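Gamma-glutamyl phosphate reductase (Saccharomyces cerevisiae, PDB 1VLU) catalyses the NADPH-dependent reduction of L-gamma-glutamyl phosphate to the semialdehyde of L-glutamate, the second step from glutamate towards proline. Local coordinates at residues I244-D249 and P280-W285; N271-L276 and S343-A348; L292-G297 and K319-I324. One frame throughout, in Å; residues are numbered along the deposited sequence.

Contacts 1 and 2 share one parallel sheet, while contact 3 lies outside its strands. In contact 2 the backbones of strands 274-278 and 347-350 are hydrogen-bonded within the sheet, mostly buried. Contact 1, at the chain's periphery but still largely buried, joins the end of strand 242-246 to the turn after strand 274-278 without any cross-segment hydrogen bond. The two are tied together by I244 N, which probably bonds T275 O at 2.9 Å. Contact 3, partly buried, uses methyl groups to join the C-terminal part of helix 285-296 to the short helix 322-325. It is nested in the chain loop closed by contact 2, and L292 packs against L276 and L346.

Contact 1. Residues I244-D249 and P280-W285; sequences IYLDED and PKFSKW
F282 leans its side chain against the backbone leaving strand 242-246 and against L246, the last residue of that strand. Its CB starts 3.3 Å from D247 O, and CG lies 3.6 Å from the same carbonyl oxygen. With CG anti to the backbone N (chi1 165°), the ring runs past this oxygen and on to L246. There F282 CD2 is 3.9 Å from L246 CB, and F282 CE2 is 3.9 Å from L246 CD1. The ring is oblique to L246 CB and the D247 carbonyl. Beyond the two segments it also touches L252 and A255 of helix 252-261, an apolar setting that suits phenylalanine. Cutting this side chain back to an alanine is likely to open a gap beside L246 and leave A255 and L252 without their aromatic neighbour.

Nearer the solvent, E248 and K281 meet through their aliphatic parts, E248 CG lying 3.8 Å from K281 CB. The carboxylate oxygen E248 OE1 rests against the methylene K281 CD at 3.7 Å. K281 NZ stays 4.8 Å from E248 OE1, too far for a salt bridge, though the opposite charges may still attract mildly. Long, flexible chains with charged ends fit this exposed place. D247 points its CB away from the turn, and its OD2 is hydrogen-bonded to T374 OG1 and N379 ND2.

The type II turn from F282 to W285 leads into helix 285-296. Strand 242-246, helix 252-261 and strand 274-278 form a beta-alpha-beta unit, and the contact packs the turn after its second strand against the end of its first.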
# COMPACT_ATOMS: atom_id res chain seq x y z
N ILE A 244 -7.05 -8.91 -22.05
CA ILE A 244 -7.20 -8.56 -23.45
C ILE A 244 -8.68 -8.68 -23.78
O ILE A 244 -9.27 -9.75 -23.63
CB ILE A 244 -6.34 -9.44 -24.38
CG1 ILE A 244 -4.88 -9.46 -23.90
CG2 ILE A 244 -6.44 -8.95 -25.83
CD1 ILE A 244 -4.03 -10.60 -24.51
N TYR A 245 -9.29 -7.57 -24.19
CA TYR A 245 -10.65 -7.59 -24.67
C TYR A 245 -10.71 -7.71 -26.18
O TYR A 245 -10.24 -6.83 -26.91
CB TYR A 245 -11.42 -6.36 -24.18
CG TYR A 245 -12.81 -6.24 -24.77
CD1 TYR A 245 -13.74 -7.28 -24.66
CD2 TYR A 245 -13.21 -5.07 -25.42
CE1 TYR A 245 -15.01 -7.16 -25.18
CE2 TYR A 245 -14.47 -4.94 -25.93
CZ TYR A 245 -15.37 -5.99 -25.82
OH TYR A 245 -16.65 -5.85 -26.34
N LEU A 246 -11.29 -8.81 -26.64
CA LEU A 246 -11.52 -9.08 -28.05
C LEU A 246 -12.95 -8.69 -28.41
O LEU A 246 -13.89 -9.43 -28.18
CB LEU A 246 -11.28 -10.56 -28.35
CG LEU A 246 -9.93 -11.13 -27.93
CD1 LEU A 246 -9.80 -12.57 -28.40
CD2 LEU A 246 -8.80 -10.30 -28.50
N ASP A 247 -13.07 -7.50 -28.99
CA ASP A 247 -14.33 -6.83 -29.25
C ASP A 247 -15.10 -7.52 -30.38
O ASP A 247 -14.53 -8.29 -31.16
CB ASP A 247 -14.03 -5.37 -29.62
CG ASP A 247 -15.26 -4.48 -29.56
OD1 ASP A 247 -16.21 -4.72 -28.76
OD2 ASP A 247 -15.27 -3.49 -30.33
N GLU A 248 -16.39 -7.22 -30.45
CA GLU A 248 -17.23 -7.67 -31.56
C GLU A 248 -16.55 -7.43 -32.93
O GLU A 248 -16.59 -8.29 -33.80
CB GLU A 248 -18.60 -7.00 -31.47
CG GLU A 248 -19.46 -7.24 -32.69
CD GLU A 248 -20.84 -6.62 -32.58
OE1 GLU A 248 -21.25 -6.23 -31.45
OE2 GLU A 248 -21.52 -6.52 -33.63
N ASP A 249 -15.90 -6.27 -33.09
CA ASP A 249 -15.22 -5.91 -34.33
C ASP A 249 -13.70 -6.11 -34.31
O ASP A 249 -12.99 -5.47 -35.08
CB ASP A 249 -15.52 -4.46 -34.70
CG ASP A 249 -17.00 -4.18 -34.77
OD1 ASP A 249 -17.76 -5.03 -35.28
OD2 ASP A 249 -17.40 -3.09 -34.31
N PRO A 280 -18.97 -12.46 -27.45
CA PRO A 280 -19.63 -13.57 -28.14
C PRO A 280 -19.93 -13.27 -29.62
O PRO A 280 -19.90 -14.19 -30.44
CB PRO A 280 -20.95 -13.74 -27.37
CG PRO A 280 -20.69 -13.18 -26.03
CD PRO A 280 -19.74 -12.03 -26.26
N LYS A 281 -20.19 -12.00 -29.93
CA LYS A 281 -20.46 -11.57 -31.30
C LYS A 281 -19.20 -11.40 -32.16
O LYS A 281 -19.29 -11.05 -33.33
CB LYS A 281 -21.28 -10.28 -31.28
CG LYS A 281 -22.64 -10.44 -30.64
CD LYS A 281 -23.41 -9.14 -30.61
CE LYS A 281 -24.70 -9.29 -29.80
NZ LYS A 281 -25.24 -7.96 -29.37
N PHE A 282 -18.03 -11.62 -31.56
CA PHE A 282 -16.78 -11.65 -32.33
C PHE A 282 -16.75 -12.97 -33.10
O PHE A 282 -16.77 -14.05 -32.49
CB PHE A 282 -15.57 -11.44 -31.38
CG PHE A 282 -14.22 -11.80 -31.98
CD1 PHE A 282 -13.92 -11.56 -33.33
CD2 PHE A 282 -13.24 -12.34 -31.16
CE1 PHE A 282 -12.66 -11.91 -33.86
CE2 PHE A 282 -11.98 -12.70 -31.68
CZ PHE A 282 -11.69 -12.47 -33.03
N SER A 283 -16.76 -12.89 -34.43
CA SER A 283 -16.86 -14.08 -35.28
C SER A 283 -15.59 -14.91 -35.23
O SER A 283 -14.49 -14.37 -35.32
CB SER A 283 -17.16 -13.72 -36.74
OG SER A 283 -18.40 -13.03 -36.88
N LYS A 284 -15.76 -16.22 -35.08
CA LYS A 284 -14.66 -17.19 -35.07
C LYS A 284 -13.77 -17.01 -33.83
O LYS A 284 -12.60 -17.37 -33.85
CB LYS A 284 -13.82 -17.11 -36.36
CG LYS A 284 -14.58 -17.40 -37.66
CD LYS A 284 -14.16 -16.41 -38.75
CE LYS A 284 -14.15 -17.04 -40.15
NZ LYS A 284 -12.95 -17.92 -40.33
N TRP A 285 -14.35 -16.45 -32.77
CA TRP A 285 -13.64 -16.21 -31.52
C TRP A 285 -13.01 -17.48 -30.96
O TRP A 285 -12.02 -17.42 -30.24
CB TRP A 285 -14.53 -15.55 -30.47
CG TRP A 285 -15.76 -16.31 -30.08
CD1 TRP A 285 -17.03 -16.10 -30.54
CD2 TRP A 285 -15.86 -17.38 -29.12
NE1 TRP A 285 -17.90 -16.98 -29.94
CE2 TRP A 285 -17.21 -17.78 -29.07
CE3 TRP A 285 -14.92 -18.04 -28.31
CZ2 TRP A 285 -17.66 -18.82 -28.25
CZ3 TRP A 285 -15.37 -19.08 -27.48
CH2 TRP A 285 -16.73 -19.46 -27.46

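Contact 2. Residues N271-L276 and S343-A348; sequences NAMETL and SLDLAA
A347 pairs with T275 in the ladder that joins two neighbouring parallel strands, 274-278 and 347-350, within a six-stranded parallel sheet of this aldehyde dehydrogenase-like fold. As in any parallel ladder, its N and O bond to the residues on either side of its partner: A347 N donates to E274 O at 2.8 Å, and A347 O accepts from L276 N at 2.7 Å. Both are fairly straight at the hydrogen (164°). Before the regular strands begin, D345 N reaches A272 O at 3.4 Å, a weak bond that extends the pairing outward. CA-H...O contacts back up the ladder, with E274 O, for instance, also meeting L346 CA at 3.2 Å.

Apolar packing joins L276 CB and A348 CB on one face, where L289 and L292 of helix 285-296 also touch L276. A347 and T275 point to the other face, and the small methyl of A347 suits the place beside R224 of helix 220-228.

Among the polar groups, R224 gathers three oxygens. It binds T275 OG1 and E274 O of one segment by hydrogen bonds and D345 OD2 of the other by a salt bridge.

E274 and L344 cross at about a right angle. L344 has CG anti to the backbone N (chi1 -178°), which carries it toward the 271-276 segment, and its CD1 methyl rests 3.7 Å from E274 CG.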
# COMPACT_ATOMS: atom_id res chain seq x y z
N ASN A 271 6.01 -15.73 -16.72
CA ASN A 271 5.30 -15.76 -15.43
C ASN A 271 4.37 -14.54 -15.27
O ASN A 271 4.75 -13.52 -14.69
CB ASN A 271 6.30 -15.85 -14.26
CG ASN A 271 5.62 -15.83 -12.89
OD1 ASN A 271 5.11 -16.85 -12.42
ND2 ASN A 271 5.61 -14.66 -12.25
N ALA A 272 3.15 -14.67 -15.81
CA ALA A 272 2.18 -13.57 -15.81
C ALA A 272 0.76 -14.11 -15.75
O ALA A 272 0.51 -15.24 -16.19
CB ALA A 272 2.38 -12.69 -17.05
N MSE A 273 -0.16 -13.31 -15.21
CA MSE A 273 -1.57 -13.69 -15.10
C MSE A 273 -2.43 -12.93 -16.09
O MSE A 273 -2.55 -11.70 -16.02
CB MSE A 273 -2.10 -13.41 -13.69
CG MSE A 273 -1.52 -14.30 -12.60
SE MSE A 273 -2.12 -13.61 -10.88
CE MSE A 273 -1.04 -11.95 -10.75
N GLU A 274 -3.03 -13.66 -17.02
CA GLU A 274 -3.73 -13.05 -18.14
C GLU A 274 -5.17 -13.53 -18.21
O GLU A 274 -5.45 -14.70 -17.97
CB GLU A 274 -3.04 -13.39 -19.46
CG GLU A 274 -1.54 -13.10 -19.50
CD GLU A 274 -1.18 -11.77 -20.14
OE1 GLU A 274 -2.05 -11.16 -20.81
OE2 GLU A 274 -0.01 -11.35 -19.98
N THR A 275 -6.07 -12.62 -18.54
CA THR A 275 -7.45 -12.96 -18.86
C THR A 275 -7.76 -12.52 -20.29
O THR A 275 -7.34 -11.45 -20.73
CB THR A 275 -8.45 -12.35 -17.85
OG1 THR A 275 -8.09 -12.75 -16.53
CG2 THR A 275 -9.87 -12.84 -18.13
N LEU A 276 -8.44 -13.40 -21.00
CA LEU A 276 -8.99 -13.11 -22.31
C LEU A 276 -10.46 -12.81 -22.14
O LEU A 276 -11.22 -13.67 -21.72
CB LEU A 276 -8.83 -14.33 -23.21
CG LEU A 276 -8.53 -14.10 -24.69
CD1 LEU A 276 -7.31 -13.24 -24.86
CD2 LEU A 276 -8.29 -15.44 -25.30
N SER A 343 4.43 -21.77 -16.10
CA SER A 343 4.56 -20.87 -17.24
C SER A 343 3.54 -19.71 -17.18
O SER A 343 3.61 -18.87 -16.27
CB SER A 343 4.46 -21.64 -18.56
OG SER A 343 3.22 -22.33 -18.67
N LEU A 344 2.61 -19.68 -18.14
CA LEU A 344 1.55 -18.66 -18.22
C LEU A 344 0.20 -19.22 -17.75
O LEU A 344 -0.14 -20.38 -18.05
CB LEU A 344 1.40 -18.14 -19.66
CG LEU A 344 0.37 -17.04 -19.94
CD1 LEU A 344 1.02 -15.67 -19.92
CD2 LEU A 344 -0.35 -17.26 -21.26
N ASP A 345 -0.57 -18.38 -17.05
CA ASP A 345 -1.92 -18.74 -16.61
C ASP A 345 -2.92 -18.84 -17.78
O ASP A 345 -3.21 -19.95 -18.27
CB ASP A 345 -2.40 -17.74 -15.54
CG ASP A 345 -3.38 -18.36 -14.53
OD1 ASP A 345 -4.09 -19.34 -14.87
OD2 ASP A 345 -3.43 -17.85 -13.39
N LEU A 346 -3.42 -17.68 -18.22
CA LEU A 346 -4.50 -17.53 -19.22
C LEU A 346 -5.87 -18.05 -18.82
O LEU A 346 -6.17 -19.23 -18.97
CB LEU A 346 -4.13 -18.06 -20.61
CG LEU A 346 -4.85 -17.26 -21.70
CD1 LEU A 346 -3.93 -16.20 -22.29
CD2 LEU A 346 -5.37 -18.13 -22.78
N ALA A 347 -6.71 -17.15 -18.31
CA ALA A 347 -8.14 -17.40 -18.13
C ALA A 347 -8.90 -16.84 -19.35
O ALA A 347 -8.39 -15.97 -20.06
CB ALA A 347 -8.65 -16.76 -16.85
N ALA A 348 -10.10 -17.36 -19.58
CA ALA A 348 -10.96 -16.84 -20.64
C ALA A 348 -12.42 -16.76 -20.19
O ALA A 348 -12.95 -17.72 -19.63
CB ALA A 348 -10.84 -17.68 -21.89

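Contact 3. Residues L292-G297 and K319-I324; sequences LTLEGG and KLTEAI
I324 brings its CD1 methyl up to T293 and L294, and this is where the packing is tight. I324 CD1 is 3.7 Å from T293 CG2 and 3.6 Å from L294 CD2. The leucine reaches it with CG between the backbone N and the carbonyl carbon (chi1 48°), the crowded position. T293 CG2 makes a second approach, 3.4 Å from A323 O, so a single methyl covers both the isoleucine tip and the backbone carbonyl before it. Threonine suits the spot because it is two-sided. With CG2 anti to its backbone N and OG1 beside that N (chi1 -62°), the methyl faces the neighbouring helix while the hydroxyl stays with its own chain, bonded to V298 O and weakly to L289 O. I324, buried, also touches L314 of helix 304-317, a role fitted to a branched, purely apolar chain.

Toward solvent the contact thins out. L294 is itself an exposed residue, and its CD2 is only distantly beside T321 OG1, at 4.4 Å. T321 occupies the N-cap position of helix 322-325, and A323, also exposed, adds only a small surface, its short methyl pointing toward the facing helix without closing on it. No hydrogen bond bridges the two segments.

The arrangement is plain helix packing at the outside of an alpha/beta fold: the C-terminal part of helix 285-296, whose L292 packs on L276 of the sheet and on L346 just before strand 347-350, meets the short helix 322-325 that comes after helix 304-317 in the chain.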
# COMPACT_ATOMS: atom_id res chain seq x y z
N LEU A 292 -4.48 -20.74 -29.57
CA LEU A 292 -3.63 -20.66 -28.38
C LEU A 292 -3.25 -22.05 -27.88
O LEU A 292 -2.11 -22.26 -27.46
CB LEU A 292 -4.34 -19.90 -27.26
CG LEU A 292 -4.22 -18.38 -27.28
CD1 LEU A 292 -5.41 -17.77 -26.56
CD2 LEU A 292 -2.91 -17.94 -26.63
N THR A 293 -4.20 -22.97 -27.94
CA THR A 293 -3.98 -24.32 -27.44
C THR A 293 -3.08 -25.13 -28.38
O THR A 293 -2.05 -25.65 -27.95
CB THR A 293 -5.32 -25.06 -27.20
OG1 THR A 293 -6.07 -24.37 -26.20
CG2 THR A 293 -5.06 -26.48 -26.72
N LEU A 294 -3.45 -25.23 -29.65
CA LEU A 294 -2.70 -26.10 -30.56
C LEU A 294 -1.65 -25.38 -31.40
O LEU A 294 -1.21 -25.89 -32.44
CB LEU A 294 -3.65 -26.99 -31.40
CG LEU A 294 -4.88 -26.45 -32.13
CD1 LEU A 294 -4.50 -25.73 -33.43
CD2 LEU A 294 -5.87 -27.58 -32.41
N GLU A 295 -1.23 -24.20 -30.96
CA GLU A 295 -0.10 -23.51 -31.59
C GLU A 295 0.86 -22.94 -30.55
O GLU A 295 2.05 -22.81 -30.81
CB GLU A 295 -0.59 -22.42 -32.55
CG GLU A 295 0.47 -21.88 -33.52
CD GLU A 295 0.74 -22.82 -34.69
OE1 GLU A 295 -0.03 -23.79 -34.90
OE2 GLU A 295 1.74 -22.59 -35.42
N GLY A 296 0.33 -22.59 -29.38
CA GLY A 296 1.15 -22.11 -28.27
C GLY A 296 1.17 -23.07 -27.10
O GLY A 296 1.76 -22.78 -26.06
N GLY A 297 0.53 -24.23 -27.27
CA GLY A 297 0.42 -25.23 -26.20
C GLY A 297 -0.13 -24.67 -24.90
O GLY A 297 0.20 -25.14 -23.81
N LYS A 319 -13.98 -30.27 -34.99
CA LYS A 319 -12.62 -29.84 -34.65
C LYS A 319 -12.29 -29.96 -33.15
O LYS A 319 -11.23 -29.51 -32.71
CB LYS A 319 -12.42 -28.39 -35.14
CG LYS A 319 -11.05 -28.10 -35.78
CD LYS A 319 -10.97 -28.58 -37.23
N LEU A 320 -13.20 -30.57 -32.38
CA LEU A 320 -12.97 -30.80 -30.94
C LEU A 320 -12.02 -31.99 -30.74
O LEU A 320 -12.43 -33.07 -30.29
CB LEU A 320 -14.30 -31.01 -30.19
CG LEU A 320 -14.32 -31.24 -28.66
CD1 LEU A 320 -13.67 -30.13 -27.87
CD2 LEU A 320 -15.75 -31.47 -28.15
N THR A 321 -10.75 -31.79 -31.07
CA THR A 321 -9.74 -32.85 -30.99
C THR A 321 -9.44 -33.22 -29.54
O THR A 321 -9.93 -32.58 -28.61
CB THR A 321 -8.41 -32.46 -31.70
OG1 THR A 321 -7.83 -31.30 -31.08
CG2 THR A 321 -8.64 -32.19 -33.19
N GLU A 322 -8.65 -34.28 -29.37
CA GLU A 322 -8.11 -34.67 -28.08
C GLU A 322 -7.28 -33.55 -27.46
O GLU A 322 -7.44 -33.23 -26.27
CB GLU A 322 -7.24 -35.93 -28.23
CG GLU A 322 -6.32 -36.23 -27.04
CD GLU A 322 -7.08 -36.50 -25.75
OE1 GLU A 322 -8.12 -37.20 -25.79
OE2 GLU A 322 -6.63 -36.02 -24.68
N ALA A 323 -6.42 -32.94 -28.28
CA ALA A 323 -5.46 -31.92 -27.82
C ALA A 323 -6.11 -30.64 -27.26
O ALA A 323 -5.45 -29.84 -26.60
CB ALA A 323 -4.47 -31.58 -28.95
N ILE A 324 -7.41 -30.47 -27.53
CA ILE A 324 -8.20 -29.35 -27.02
C ILE A 324 -8.85 -29.72 -25.69
O ILE A 324 -8.84 -28.93 -24.74
CB ILE A 324 -9.30 -28.92 -28.06
CG1 ILE A 324 -8.68 -28.46 -29.39
CG2 ILE A 324 -10.25 -27.86 -27.47
CD1 ILE A 324 -7.66 -27.32 -29.28